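Local coordinates for periplasmic His/Glu/Gln/Arg/opine family-binding protein (Silicibacter pomeroyi, PDB 3I6V) that binds lysine between its two lobes and probably serves as the periplasmic receptor of an amino-acid ABC transporter of the His/Glu/Gln/Arg/opine family, at residues P16-I21 with K214-D219; Y65-A70 with V180-R185; S95-S100 with L167-D172; A111-I116 with L128-T133. All blocks are in the same frame, centred on the assembly; numbering follows the deposited sequence.

Interaction 1: residues P16-I21 with K214-D219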
loop_
_atom_site.group_PDB
_atom_site.type_symbol
_atom_site.label_atom_id
_atom_site.label_comp_id
_atom_site.label_asym_id
_atom_site.label_seq_id
_atom_site.Cartn_x
_atom_site.Cartn_y
_atom_site.Cartn_z
ATOM N N PRO A 16 -6.567 -2.187 -4.352
ATOM C CA PRO A 16 -6.127 -3.138 -5.380
ATOM C C PRO A 16 -4.916 -2.600 -6.174
ATOM O O PRO A 16 -4.777 -1.384 -6.387
ATOM C CB PRO A 16 -7.386 -3.297 -6.289
ATOM C CG PRO A 16 -8.150 -2.023 -6.088
ATOM C CD PRO A 16 -7.906 -1.622 -4.638
ATOM N N PRO A 17 -4.022 -3.478 -6.610
ATOM C CA PRO A 17 -4.034 -4.901 -6.512
ATOM C C PRO A 17 -3.319 -5.442 -5.248
ATOM O O PRO A 17 -3.205 -6.663 -5.109
ATOM C CB PRO A 17 -3.284 -5.321 -7.792
ATOM C CG PRO A 17 -2.329 -4.233 -8.034
ATOM C CD PRO A 17 -2.870 -2.996 -7.393
ATOM N N TYR A 18 -2.845 -4.559 -4.356
ATOM C CA TYR A 18 -2.213 -5.023 -3.108
ATOM C C TYR A 18 -3.178 -5.858 -2.263
ATOM O O TYR A 18 -2.875 -6.998 -1.884
ATOM C CB TYR A 18 -1.770 -3.816 -2.252
ATOM C CG TYR A 18 -0.753 -2.932 -2.911
ATOM C CD1 TYR A 18 -1.155 -1.850 -3.704
ATOM C CD2 TYR A 18 0.617 -3.162 -2.734
ATOM C CE1 TYR A 18 -0.202 -0.996 -4.328
ATOM C CE2 TYR A 18 1.600 -2.314 -3.344
ATOM C CZ TYR A 18 1.175 -1.236 -4.120
ATOM O OH TYR A 18 2.107 -0.402 -4.711
ATOM N N ASN A 19 -4.317 -5.254 -1.936
ATOM C CA ASN A 19 -5.351 -5.903 -1.147
ATOM C C ASN A 19 -6.769 -5.384 -1.513
ATOM O O ASN A 19 -6.946 -4.219 -1.908
ATOM C CB ASN A 19 -5.087 -5.746 0.359
ATOM C CG ASN A 19 -5.102 -4.295 0.810
ATOM O OD1 ASN A 19 -6.180 -3.721 1.077
ATOM N ND2 ASN A 19 -3.912 -3.691 0.927
ATOM N N PHE A 20 -7.766 -6.258 -1.400
ATOM C CA PHE A 20 -9.167 -5.858 -1.679
ATOM C C PHE A 20 -10.117 -6.934 -1.154
ATOM O O PHE A 20 -9.665 -8.033 -0.839
ATOM C CB PHE A 20 -9.393 -5.497 -3.177
ATOM C CG PHE A 20 -9.164 -6.634 -4.146
ATOM C CD1 PHE A 20 -7.904 -6.880 -4.668
ATOM C CD2 PHE A 20 -10.237 -7.423 -4.591
ATOM C CE1 PHE A 20 -7.688 -7.933 -5.567
ATOM C CE2 PHE A 20 -10.050 -8.463 -5.503
ATOM C CZ PHE A 20 -8.774 -8.734 -5.995
ATOM N N ILE A 21 -11.404 -6.608 -1.009
ATOM C CA ILE A 21 -12.407 -7.607 -0.640
ATOM C C ILE A 21 -13.055 -8.057 -1.949
ATOM O O ILE A 21 -13.577 -7.236 -2.694
ATOM C CB ILE A 21 -13.485 -7.038 0.318
ATOM C CG1 ILE A 21 -12.843 -6.348 1.529
ATOM C CG2 ILE A 21 -14.543 -8.150 0.712
ATOM C CD1 ILE A 21 -11.936 -7.262 2.400
ATOM N N LYS A 214 3.544 -11.602 -11.205
ATOM C CA LYS A 214 2.149 -12.064 -11.372
ATOM C C LYS A 214 1.150 -10.904 -11.125
ATOM O O LYS A 214 0.268 -10.621 -11.970
ATOM C CB LYS A 214 1.864 -13.259 -10.446
ATOM C CG LYS A 214 0.442 -13.796 -10.552
ATOM C CD LYS A 214 0.173 -14.852 -9.468
ATOM C CE LYS A 214 -1.321 -15.225 -9.423
ATOM N NZ LYS A 214 -1.573 -16.197 -8.321
ATOM N N TRP A 215 1.303 -10.210 -9.990
ATOM C CA TRP A 215 0.344 -9.167 -9.616
ATOM C C TRP A 215 0.635 -7.755 -10.152
ATOM O O TRP A 215 -0.288 -6.995 -10.381
ATOM C CB TRP A 215 0.162 -9.136 -8.101
ATOM C CG TRP A 215 -0.565 -10.323 -7.574
ATOM C CD1 TRP A 215 -0.018 -11.501 -7.143
ATOM C CD2 TRP A 215 -1.978 -10.456 -7.416
ATOM N NE1 TRP A 215 -1.003 -12.352 -6.711
ATOM C CE2 TRP A 215 -2.219 -11.742 -6.880
ATOM C CE3 TRP A 215 -3.075 -9.610 -7.676
ATOM C CZ2 TRP A 215 -3.513 -12.205 -6.592
ATOM C CZ3 TRP A 215 -4.356 -10.075 -7.405
ATOM C CH2 TRP A 215 -4.564 -11.360 -6.868
ATOM N N PHE A 216 1.909 -7.410 -10.344
ATOM C CA PHE A 216 2.294 -6.046 -10.708
ATOM C C PHE A 216 2.823 -5.906 -12.142
ATOM O O PHE A 216 3.041 -4.788 -12.614
ATOM C CB PHE A 216 3.286 -5.447 -9.675
ATOM C CG PHE A 216 2.694 -5.301 -8.301
ATOM C CD1 PHE A 216 2.940 -6.263 -7.331
ATOM C CD2 PHE A 216 1.859 -4.225 -7.997
ATOM C CE1 PHE A 216 2.374 -6.169 -6.038
ATOM C CE2 PHE A 216 1.264 -4.114 -6.718
ATOM C CZ PHE A 216 1.516 -5.089 -5.736
ATOM N N GLY A 217 3.006 -7.034 -12.833
ATOM C CA GLY A 217 3.395 -7.005 -14.251
ATOM C C GLY A 217 4.834 -7.422 -14.485
ATOM O O GLY A 217 5.669 -7.333 -13.576
ATOM N N GLU A 218 5.139 -7.839 -15.714
ATOM C CA GLU A 218 6.486 -8.316 -16.075
ATOM C C GLU A 218 7.605 -7.291 -15.839
ATOM O O GLU A 218 8.760 -7.659 -15.609
ATOM C CB GLU A 218 6.528 -8.810 -17.537
ATOM C CG GLU A 218 5.834 -10.161 -17.751
ATOM C CD GLU A 218 6.293 -11.222 -16.751
ATOM O OE1 GLU A 218 7.520 -11.480 -16.666
ATOM O OE2 GLU A 218 5.427 -11.796 -16.045
ATOM N N ASP A 219 7.253 -6.013 -15.892
ATOM C CA ASP A 219 8.235 -4.950 -15.721
ATOM C C ASP A 219 8.376 -4.425 -14.293
ATOM O O ASP A 219 9.174 -3.510 -14.054
ATOM C CB ASP A 219 7.949 -3.797 -16.689
ATOM C CG ASP A 219 8.401 -4.111 -18.114
ATOM O OD1 ASP A 219 9.463 -4.785 -18.284
ATOM O OD2 ASP A 219 7.694 -3.688 -19.067
#

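Interaction 2: residues Y65-A70 with V180-R185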
loop_
_atom_site.group_PDB
_atom_site.type_symbol
_atom_site.label_atom_id
_atom_site.label_comp_id
_atom_site.label_asym_id
_atom_site.label_seq_id
_atom_site.Cartn_x
_atom_site.Cartn_y
_atom_site.Cartn_z
ATOM N N TYR A 65 -5.725 -7.040 15.931
ATOM C CA TYR A 65 -5.113 -8.033 15.061
ATOM C C TYR A 65 -3.611 -7.942 15.340
ATOM O O TYR A 65 -3.190 -7.141 16.192
ATOM C CB TYR A 65 -5.425 -7.789 13.560
ATOM C CG TYR A 65 -5.514 -6.328 13.227
ATOM C CD1 TYR A 65 -6.726 -5.644 13.361
ATOM C CD2 TYR A 65 -4.377 -5.603 12.825
ATOM C CE1 TYR A 65 -6.823 -4.276 13.097
ATOM C CE2 TYR A 65 -4.466 -4.208 12.545
ATOM C CZ TYR A 65 -5.686 -3.563 12.688
ATOM O OH TYR A 65 -5.831 -2.220 12.446
ATOM N N ASP A 66 -2.818 -8.738 14.628
ATOM C CA ASP A 66 -1.409 -8.894 14.998
ATOM C C ASP A 66 -0.398 -8.389 13.989
ATOM O O ASP A 66 0.783 -8.253 14.337
ATOM C CB ASP A 66 -1.109 -10.363 15.327
ATOM C CG ASP A 66 -2.074 -10.918 16.372
ATOM O OD1 ASP A 66 -2.216 -10.304 17.454
ATOM O OD2 ASP A 66 -2.739 -11.933 16.076
ATOM N N THR A 67 -0.818 -8.168 12.754
ATOM C CA THR A 67 0.081 -7.622 11.745
ATOM C C THR A 67 -0.656 -6.618 10.870
ATOM O O THR A 67 -1.903 -6.648 10.789
ATOM C CB THR A 67 0.663 -8.714 10.799
ATOM O OG1 THR A 67 -0.380 -9.159 9.906
ATOM C CG2 THR A 67 1.213 -9.911 11.561
ATOM N N ILE A 68 0.098 -5.738 10.218
ATOM C CA ILE A 68 -0.452 -4.924 9.127
ATOM C C ILE A 68 0.232 -5.358 7.842
ATOM O O ILE A 68 1.455 -5.318 7.771
ATOM C CB ILE A 68 -0.229 -3.421 9.368
ATOM C CG1 ILE A 68 -1.014 -2.969 10.601
ATOM C CG2 ILE A 68 -0.642 -2.592 8.129
ATOM C CD1 ILE A 68 -0.658 -1.527 11.033
ATOM N N ILE A 69 -0.542 -5.836 6.863
ATOM C CA ILE A 69 0.001 -6.155 5.558
ATOM C C ILE A 69 -0.966 -5.481 4.568
ATOM O O ILE A 69 -2.036 -6.018 4.246
ATOM C CB ILE A 69 0.179 -7.686 5.359
ATOM C CG1 ILE A 69 0.831 -8.013 4.007
ATOM C CG2 ILE A 69 -1.160 -8.471 5.611
ATOM C CD1 ILE A 69 1.135 -9.544 3.832
ATOM N N ALA A 70 -0.628 -4.256 4.171
ATOM C CA ALA A 70 -1.619 -3.331 3.609
ATOM C C ALA A 70 -0.924 -2.249 2.792
ATOM O O ALA A 70 -1.249 -1.062 2.914
ATOM C CB ALA A 70 -2.469 -2.681 4.763
ATOM N N VAL A 180 7.402 -1.419 0.782
ATOM C CA VAL A 180 6.299 -1.890 1.606
ATOM C C VAL A 180 6.793 -3.030 2.541
ATOM O O VAL A 180 7.528 -3.934 2.120
ATOM C CB VAL A 180 5.124 -2.342 0.690
ATOM C CG1 VAL A 180 3.996 -2.845 1.506
ATOM C CG2 VAL A 180 4.620 -1.132 -0.133
ATOM N N GLY A 181 6.395 -2.983 3.804
ATOM C CA GLY A 181 6.781 -4.018 4.767
ATOM C C GLY A 181 5.617 -4.284 5.673
ATOM O O GLY A 181 4.644 -3.512 5.678
ATOM N N MET A 182 5.682 -5.378 6.425
ATOM C CA MET A 182 4.603 -5.694 7.381
ATOM C C MET A 182 4.876 -4.961 8.655
ATOM O O MET A 182 6.048 -4.902 9.119
ATOM C CB MET A 182 4.547 -7.211 7.725
ATOM C CG MET A 182 4.219 -8.161 6.553
ATOM S SD MET A 182 4.281 -9.973 6.927
ATOM C CE MET A 182 3.375 -9.880 8.468
ATOM N N GLY A 183 3.812 -4.459 9.259
ATOM C CA GLY A 183 3.905 -3.773 10.535
ATOM C C GLY A 183 3.441 -4.700 11.649
ATOM O O GLY A 183 2.509 -5.481 11.471
ATOM N N LEU A 184 4.117 -4.647 12.792
ATOM C CA LEU A 184 3.720 -5.401 13.982
ATOM C C LEU A 184 3.935 -4.560 15.222
ATOM O O LEU A 184 4.678 -3.573 15.174
ATOM C CB LEU A 184 4.573 -6.665 14.150
ATOM C CG LEU A 184 4.395 -7.717 13.047
ATOM C CD1 LEU A 184 5.492 -7.520 12.002
ATOM C CD2 LEU A 184 4.492 -9.096 13.684
ATOM N N ARG A 185 3.359 -4.988 16.346
ATOM C CA ARG A 185 3.569 -4.253 17.593
ATOM C C ARG A 185 5.048 -4.350 17.960
ATOM O O ARG A 185 5.709 -5.355 17.647
ATOM C CB ARG A 185 2.729 -4.810 18.759
ATOM C CG ARG A 185 1.190 -4.483 18.691
ATOM C CD ARG A 185 0.446 -5.171 19.892
ATOM N NE ARG A 185 0.414 -6.642 19.721
ATOM C CZ ARG A 185 -0.434 -7.277 18.903
ATOM N NH1 ARG A 185 -1.329 -6.581 18.189
ATOM N NH2 ARG A 185 -0.383 -8.601 18.786
HETATM O O HOH W 1 1.932 -7.435 16.533
HETATM O O HOH W 2 2.231 -3.478 4.403
#

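Interaction 3: residues S95-S100 with L167-D172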
loop_
_atom_site.group_PDB
_atom_site.type_symbol
_atom_site.label_atom_id
_atom_site.label_comp_id
_atom_site.label_asym_id
_atom_site.label_seq_id
_atom_site.Cartn_x
_atom_site.Cartn_y
_atom_site.Cartn_z
ATOM N N SER A 95 3.231 9.065 -8.043
ATOM C CA SER A 95 2.956 9.783 -9.297
ATOM C C SER A 95 1.709 10.618 -9.181
ATOM O O SER A 95 0.865 10.378 -8.306
ATOM C CB SER A 95 2.740 8.810 -10.459
ATOM O OG SER A 95 3.790 7.886 -10.569
ATOM N N TYR A 96 1.599 11.604 -10.072
ATOM C CA TYR A 96 0.406 12.424 -10.175
ATOM C C TYR A 96 -0.474 11.883 -11.294
ATOM O O TYR A 96 0.017 11.476 -12.349
ATOM C CB TYR A 96 0.719 13.885 -10.471
ATOM C CG TYR A 96 1.478 14.622 -9.397
ATOM C CD1 TYR A 96 2.878 14.603 -9.373
ATOM C CD2 TYR A 96 0.802 15.347 -8.419
ATOM C CE1 TYR A 96 3.598 15.291 -8.375
ATOM C CE2 TYR A 96 1.496 16.036 -7.441
ATOM C CZ TYR A 96 2.885 16.003 -7.427
ATOM O OH TYR A 96 3.534 16.689 -6.449
ATOM N N VAL A 97 -1.772 11.917 -11.056
ATOM C CA VAL A 97 -2.754 11.549 -12.090
ATOM C C VAL A 97 -3.817 12.620 -12.192
ATOM O O VAL A 97 -4.267 13.154 -11.186
ATOM C CB VAL A 97 -3.384 10.145 -11.873
ATOM C CG1 VAL A 97 -4.704 10.000 -12.685
ATOM C CG2 VAL A 97 -2.426 9.091 -12.330
ATOM N N ALA A 98 -4.206 12.940 -13.433
ATOM C CA ALA A 98 -5.139 14.022 -13.677
ATOM C C ALA A 98 -6.074 13.709 -14.873
ATOM O O ALA A 98 -5.913 12.691 -15.553
ATOM C CB ALA A 98 -4.342 15.333 -13.937
ATOM N N THR A 99 -7.018 14.608 -15.126
ATOM C CA THR A 99 -7.914 14.489 -16.305
ATOM C C THR A 99 -7.384 15.229 -17.562
ATOM O O THR A 99 -7.898 15.023 -18.665
ATOM C CB THR A 99 -9.338 14.969 -15.987
ATOM O OG1 THR A 99 -9.299 16.351 -15.620
ATOM C CG2 THR A 99 -9.958 14.167 -14.824
ATOM N N SER A 100 -6.365 16.081 -17.402
ATOM C CA SER A 100 -5.701 16.716 -18.562
ATOM C C SER A 100 -4.200 16.852 -18.342
ATOM O O SER A 100 -3.729 16.851 -17.205
ATOM C CB SER A 100 -6.305 18.084 -18.873
ATOM O OG SER A 100 -5.982 19.015 -17.854
ATOM N N LEU A 167 -8.239 9.471 -17.595
ATOM C CA LEU A 167 -7.215 9.747 -16.546
ATOM C C LEU A 167 -5.870 9.506 -17.147
ATOM O O LEU A 167 -5.723 8.609 -17.957
ATOM C CB LEU A 167 -7.357 8.833 -15.317
ATOM C CG LEU A 167 -8.608 9.083 -14.488
ATOM C CD1 LEU A 167 -8.833 7.914 -13.491
ATOM C CD2 LEU A 167 -8.650 10.489 -13.827
ATOM N N MET A 168 -4.878 10.299 -16.740
ATOM C CA MET A 168 -3.542 10.132 -17.287
ATOM C C MET A 168 -2.455 10.550 -16.275
ATOM O O MET A 168 -2.672 11.405 -15.428
ATOM C CB MET A 168 -3.402 10.949 -18.588
ATOM C CG MET A 168 -3.615 12.478 -18.396
ATOM S SD MET A 168 -4.358 13.286 -19.866
ATOM C CE MET A 168 -5.992 12.555 -19.791
ATOM N N PHE A 169 -1.283 9.950 -16.401
ATOM C CA PHE A 169 -0.117 10.423 -15.637
ATOM C C PHE A 169 0.348 11.811 -16.098
ATOM O O PHE A 169 0.426 12.083 -17.302
ATOM C CB PHE A 169 1.023 9.429 -15.771
ATOM C CG PHE A 169 0.794 8.136 -15.022
ATOM C CD1 PHE A 169 0.676 6.923 -15.710
ATOM C CD2 PHE A 169 0.707 8.138 -13.616
ATOM C CE1 PHE A 169 0.466 5.713 -15.006
ATOM C CE2 PHE A 169 0.502 6.935 -12.893
ATOM C CZ PHE A 169 0.399 5.718 -13.591
ATOM N N VAL A 170 0.635 12.685 -15.132
ATOM C CA VAL A 170 1.185 14.009 -15.407
ATOM C C VAL A 170 2.403 14.254 -14.489
ATOM O O VAL A 170 2.496 13.684 -13.384
ATOM C CB VAL A 170 0.103 15.111 -15.227
ATOM C CG1 VAL A 170 -1.015 14.918 -16.241
ATOM C CG2 VAL A 170 -0.495 15.068 -13.837
ATOM N N GLY A 171 3.347 15.071 -14.950
ATOM C CA GLY A 171 4.523 15.412 -14.134
ATOM C C GLY A 171 5.500 14.254 -14.054
ATOM O O GLY A 171 5.503 13.349 -14.891
ATOM N N ASP A 172 6.347 14.271 -13.039
ATOM C CA ASP A 172 7.379 13.247 -12.937
ATOM C C ASP A 172 7.059 12.365 -11.753
ATOM O O ASP A 172 6.450 12.829 -10.814
ATOM C CB ASP A 172 8.741 13.915 -12.720
ATOM C CG ASP A 172 9.078 14.914 -13.828
ATOM O OD1 ASP A 172 8.921 16.140 -13.596
ATOM O OD2 ASP A 172 9.463 14.468 -14.927
HETATM O O HOH W 3 3.799 11.943 -11.803
#

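Interaction 4: residues A111-I116 with L128-T133. With LYS (lysine), chain B.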
loop_
_atom_site.group_PDB
_atom_site.type_symbol
_atom_site.label_atom_id
_atom_site.label_comp_id
_atom_site.label_asym_id
_atom_site.label_seq_id
_atom_site.Cartn_x
_atom_site.Cartn_y
_atom_site.Cartn_z
ATOM N N ALA A 111 -5.007 13.280 -1.777
ATOM C CA ALA A 111 -4.159 12.159 -1.329
ATOM C C ALA A 111 -4.909 11.451 -0.227
ATOM O O ALA A 111 -5.693 12.067 0.522
ATOM C CB ALA A 111 -2.792 12.656 -0.798
ATOM N N GLN A 112 -4.661 10.163 -0.100
ATOM C CA GLN A 112 -5.204 9.427 1.035
ATOM C C GLN A 112 -4.628 9.896 2.366
ATOM O O GLN A 112 -3.405 10.122 2.500
ATOM C CB GLN A 112 -5.008 7.916 0.853
ATOM C CG GLN A 112 -5.616 7.083 2.018
ATOM C CD GLN A 112 -5.633 5.590 1.742
ATOM O OE1 GLN A 112 -4.840 5.086 0.971
ATOM N NE2 GLN A 112 -6.562 4.886 2.359
ATOM N N THR A 113 -5.502 9.999 3.369
ATOM C CA THR A 113 -5.098 10.374 4.717
ATOM C C THR A 113 -4.039 9.425 5.279
ATOM O O THR A 113 -4.040 8.253 4.951
ATOM C CB THR A 113 -6.310 10.338 5.703
ATOM O OG1 THR A 113 -7.375 11.126 5.157
ATOM C CG2 THR A 113 -5.943 10.960 6.975
ATOM N N ALA A 114 -3.160 9.942 6.129
ATOM C CA ALA A 114 -2.151 9.114 6.816
ATOM C C ALA A 114 -1.235 8.332 5.868
ATOM O O ALA A 114 -0.923 7.172 6.142
ATOM C CB ALA A 114 -2.832 8.126 7.862
ATOM N N THR A 115 -0.819 8.952 4.760
ATOM C CA THR A 115 0.117 8.293 3.844
ATOM C C THR A 115 1.355 9.172 3.607
ATOM O O THR A 115 1.346 10.382 3.886
ATOM C CB THR A 115 -0.511 8.012 2.447
ATOM O OG1 THR A 115 -0.937 9.231 1.862
ATOM C CG2 THR A 115 -1.700 6.988 2.540
ATOM N N ILE A 116 2.398 8.571 3.046
ATOM C CA ILE A 116 3.601 9.346 2.729
ATOM C C ILE A 116 3.261 10.342 1.635
ATOM O O ILE A 116 3.846 11.432 1.577
ATOM C CB ILE A 116 4.778 8.437 2.355
ATOM C CG1 ILE A 116 4.459 7.600 1.108
ATOM C CG2 ILE A 116 5.109 7.520 3.549
ATOM C CD1 ILE A 116 5.476 6.525 0.781
ATOM N N LEU A 128 -3.410 20.523 -0.057
ATOM C CA LEU A 128 -3.724 19.114 0.199
ATOM C C LEU A 128 -5.190 18.937 0.582
ATOM O O LEU A 128 -5.658 19.583 1.489
ATOM C CB LEU A 128 -2.856 18.587 1.348
ATOM C CG LEU A 128 -3.215 17.206 1.928
ATOM C CD1 LEU A 128 -3.103 16.110 0.916
ATOM C CD2 LEU A 128 -2.371 16.879 3.188
ATOM N N VAL A 129 -5.894 18.033 -0.080
ATOM C CA VAL A 129 -7.136 17.513 0.488
ATOM C C VAL A 129 -7.021 15.990 0.718
ATOM O O VAL A 129 -6.666 15.217 -0.192
ATOM C CB VAL A 129 -8.415 17.935 -0.348
ATOM C CG1 VAL A 129 -8.286 17.499 -1.804
ATOM C CG2 VAL A 129 -9.710 17.388 0.282
ATOM N N GLU A 130 -7.325 15.576 1.942
ATOM C CA GLU A 130 -7.198 14.170 2.355
ATOM C C GLU A 130 -8.513 13.412 2.290
ATOM O O GLU A 130 -9.528 13.947 2.689
ATOM C CB GLU A 130 -6.680 14.123 3.785
ATOM C CG GLU A 130 -5.239 14.580 3.861
ATOM C CD GLU A 130 -4.653 14.479 5.260
ATOM O OE1 GLU A 130 -3.988 13.465 5.553
ATOM O OE2 GLU A 130 -4.816 15.428 6.055
ATOM N N PHE A 131 -8.467 12.165 1.817
ATOM C CA PHE A 131 -9.625 11.278 1.752
ATOM C C PHE A 131 -9.318 9.959 2.457
ATOM O O PHE A 131 -8.181 9.474 2.418
ATOM C CB PHE A 131 -9.992 10.992 0.275
ATOM C CG PHE A 131 -10.419 12.213 -0.454
ATOM C CD1 PHE A 131 -9.478 13.014 -1.120
ATOM C CD2 PHE A 131 -11.746 12.639 -0.380
ATOM C CE1 PHE A 131 -9.856 14.186 -1.753
ATOM C CE2 PHE A 131 -12.139 13.824 -1.017
ATOM C CZ PHE A 131 -11.187 14.597 -1.702
ATOM N N ALA A 132 -10.346 9.376 3.068
ATOM C CA ALA A 132 -10.215 8.147 3.866
ATOM C C ALA A 132 -9.788 6.943 3.042
ATOM O O ALA A 132 -9.063 6.073 3.547
ATOM C CB ALA A 132 -11.554 7.854 4.626
ATOM N N THR A 133 -10.217 6.854 1.781
ATOM C CA THR A 133 -9.965 5.629 1.018
ATOM C C THR A 133 -9.293 5.964 -0.294
ATOM O O THR A 133 -9.398 7.104 -0.754
ATOM C CB THR A 133 -11.285 4.853 0.698
ATOM O OG1 THR A 133 -12.026 5.603 -0.274
ATOM C CG2 THR A 133 -12.141 4.582 1.983
HETATM N N LYS B . 2.761 3.167 0.579
HETATM C CA LYS B . 2.090 4.457 0.946
HETATM C C LYS B . 2.169 4.706 2.436
HETATM O O LYS B . 2.601 3.804 3.167
HETATM C CB LYS B . 0.611 4.449 0.488
HETATM C CG LYS B . -0.289 3.450 1.217
HETATM C CD LYS B . -1.733 3.489 0.609
HETATM C CE LYS B . -2.743 2.546 1.361
HETATM N NZ LYS B . -4.115 2.551 0.638
HETATM O OXT LYS B . 1.782 5.804 2.930
#

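Interaction 1: residues P16-I21 with K214-D219
Two aromatic residues at the end of helix 207-216, Trp-215 and Phe-216, receive Pro-17, Tyr-18 and Phe-20. No hydrogen bond links the two segments. The contact is apolar and aromatic.

The aromatic pair is Tyr-18 with Phe-216. Phe-216 CE2 and CZ lie over one face of the tyrosine ring, offset toward the rim, with Phe-216 CZ 3.7 Å from Tyr-18 CE2. The ring planes are 56° apart. The tyrosine ring also stacks on Tyr-15, and its OH is hydrogen-bonded to Asp-152.

The aliphatic contacts come from Pro-17, which follows a cis peptide bond. Pro-17 CG reaches Phe-216 CE2 at 3.8 Å, and Pro-17 CB lies 4.3 Å from Trp-215 CE3. Phe-20 adds a looser touch: Phe-20 CE1 is 4.4 Å from Trp-215 CZ3, which sits near the plane of the phenylalanine ring. A Trp-215 chi1 of -70°, with CG anti to the carbonyl carbon, swings the indole toward Pro-17 and Phe-20. The indole NE1 bonds to Glu-33.

A classic beta bulge places Tyr-18 and Asn-19 together across from Tyr-15. The contact thus sets the C-terminal helix against a bulged antiparallel hairpin whose first strand, 14-15, carries pocket residue Tyr-15.

Interaction 2: residues Y65-A70 with V180-R185
Ile-68 and Gly-183 form a single antiparallel, hydrogen-bonded bridge at the tight centre of this contact. Ile-68 N donates to Gly-183 O at 2.7 Å. Gly-183 N returns a bond to Ile-68 O at 2.9 Å, in the carbonyl plane and on a lone pair. A CB on Gly-183 would crowd Ile-68 CB, so its absence probably allows the 4.7 Å approach of Ile-68 CA and Gly-183 CA.

On one side of the bridge the packing is apolar. Met-182 is bent at chi3 (46°), which brings its CE to Thr-67 CB at 3.8 Å. Leu-184 lies beside Thr-67, pointing the same way, with CD2 4.0 Å from Thr-67 CG2.

The ends are looser. Water 2 links Ala-70 N to Gly-181 O, and water 1 links Asp-66 O to Arg-185 N. There the partly exposed Arg-185 reaches back with its guanidinium. Arg-185 NH1 donates to Tyr-65 O at 2.8 Å. Arg-185 NH2 forms a salt bridge to Asp-66 OD1, also at 2.8 Å, on the anti side of the carboxylate, whose plane is turned 82° from the guanidinium. Water 1 lies over one guanidinium face. Arg-8 and Asp-188 extend the charge network.

Strand 67-68 is flanked by strand 7-11 of the parallel sheet. Phe-195 and Leu-191 of helix 189-204 meet the Thr-67, Met-182 and Leu-184 side, while Ile-57 and Leu-60 of helix 56-61 pack on Ile-68.

Interaction 3: residues S95-S100 with L167-D172
Strands 95-98 and 168-170 run antiparallel at 128°, their axes approaching to 4.6 Å, with Val-97 and Phe-169 as a non-hydrogen-bonded pair and Ala-98 and Met-168 as a hydrogen-bonded one. Ala-98 N to Met-168 O and Met-168 N to Ala-98 O are both 2.9 Å. Toward the other end, water 3 joins Tyr-96 N to Val-170 O.

On the face of Val-97 and Phe-169, Val-97 CG2 lies 3.5 Å from Phe-169 CD2. Ser-95 CB meets the same ring at CE2, and Arg-153 adds a cation-pi contact.

The opposite face carries Tyr-96, Ala-98, Met-168 and Val-170. Val-170 CG2 touches Tyr-96 CB at 3.8 Å and Ala-98 CB at 3.9 Å. Met-168 CG sits between its backbone N and carbonyl carbon (chi1 61°), and further bends carry Met-168 CE to Thr-99 O at 3.3 Å. Met-168 SD lies 3.9 Å from Ser-100 CA. An alanine here is likely to lose the SD and CE contacts with Thr-99 and Ser-100 and open a gap over that part of the loop.

Strand 93-98 also pairs with strand 148-152, so this contact lies within the mixed sheet, which has helices on both faces as in the alpha/beta lobes of periplasmic binding proteins.

Interaction 4: residues A111-I116 with L128-T133
This contact closes the beta-alpha-beta unit of strand 108-112, helix 116-123 and strand 127-131, and its loop forms one wall of the lysine pocket. The strands are parallel. Ala-111 N donates to Val-129 O, and Phe-131 N to Ala-111 O. Thr-113 N then donates to Phe-131 O at 2.9 Å from above the carbonyl plane, and Thr-113 OG1 adds a weak bond to the same oxygen.

Side chains fill in around this ladder. Ala-111 CB meets Leu-128 CD1 at 3.9 Å, beside helix 116-123. Thr-113 crosses Glu-130 at about a right angle, with Thr-113 OG1 3.4 Å from Glu-130 CB.

Gln-112 ties the strand pair to the ligand. Its CG is anti to the backbone N (chi1 -178°) and the chain stays extended, so the amide lies between the bound lysine and the turn at Ala-132. Gln-112 NE2 donates to Ala-132 O at 3.0 Å, from above that carbonyl plane, and also to Glu-12. These bonds fix the amide's rotation and turn Gln-112 OE1 to the ligand NZ, 2.7 Å away. A leucine in place of Gln-112 would probably leave the ligand's ammonium without this acceptor and Ala-132 O without its amide donor.

At the other end of the ligand, the start of helix 116-123 meets the carboxylate, whose negative charge the helix end would tend to favour. Thr-115 is the N-cap, its OG1 bonded to Gln-112 O as well as capping Ala-118 N. Ile-116 N donates to the lysine OXT at 2.8 Å, with an N-H...O angle of 158°.

How the interactions relate
From the N terminus, interaction 1 joins the hairpin holding residues 16-21 to the last helix, 207-216, and closes the longest loop; the other three contacts nest inside it. Interaction 2 closes the next loop, from 65-70 to 180-185. Within that lies interaction 3, and within it interaction 4, the shortest closure. None cross. Interactions 3 and 4 belong to the same mixed sheet, about 17 Å apart between centres. Interactions 1 and 2 touch, where Asn-19 ND2 lies 3.5 Å from Ala-70 CA. Interaction 2 ties the parallel sheet of strands 46-50, 7-11 and 67-68 to strand 180-184, which pairs with 83-89. Interaction 4 alone contains residues of the lysine pocket.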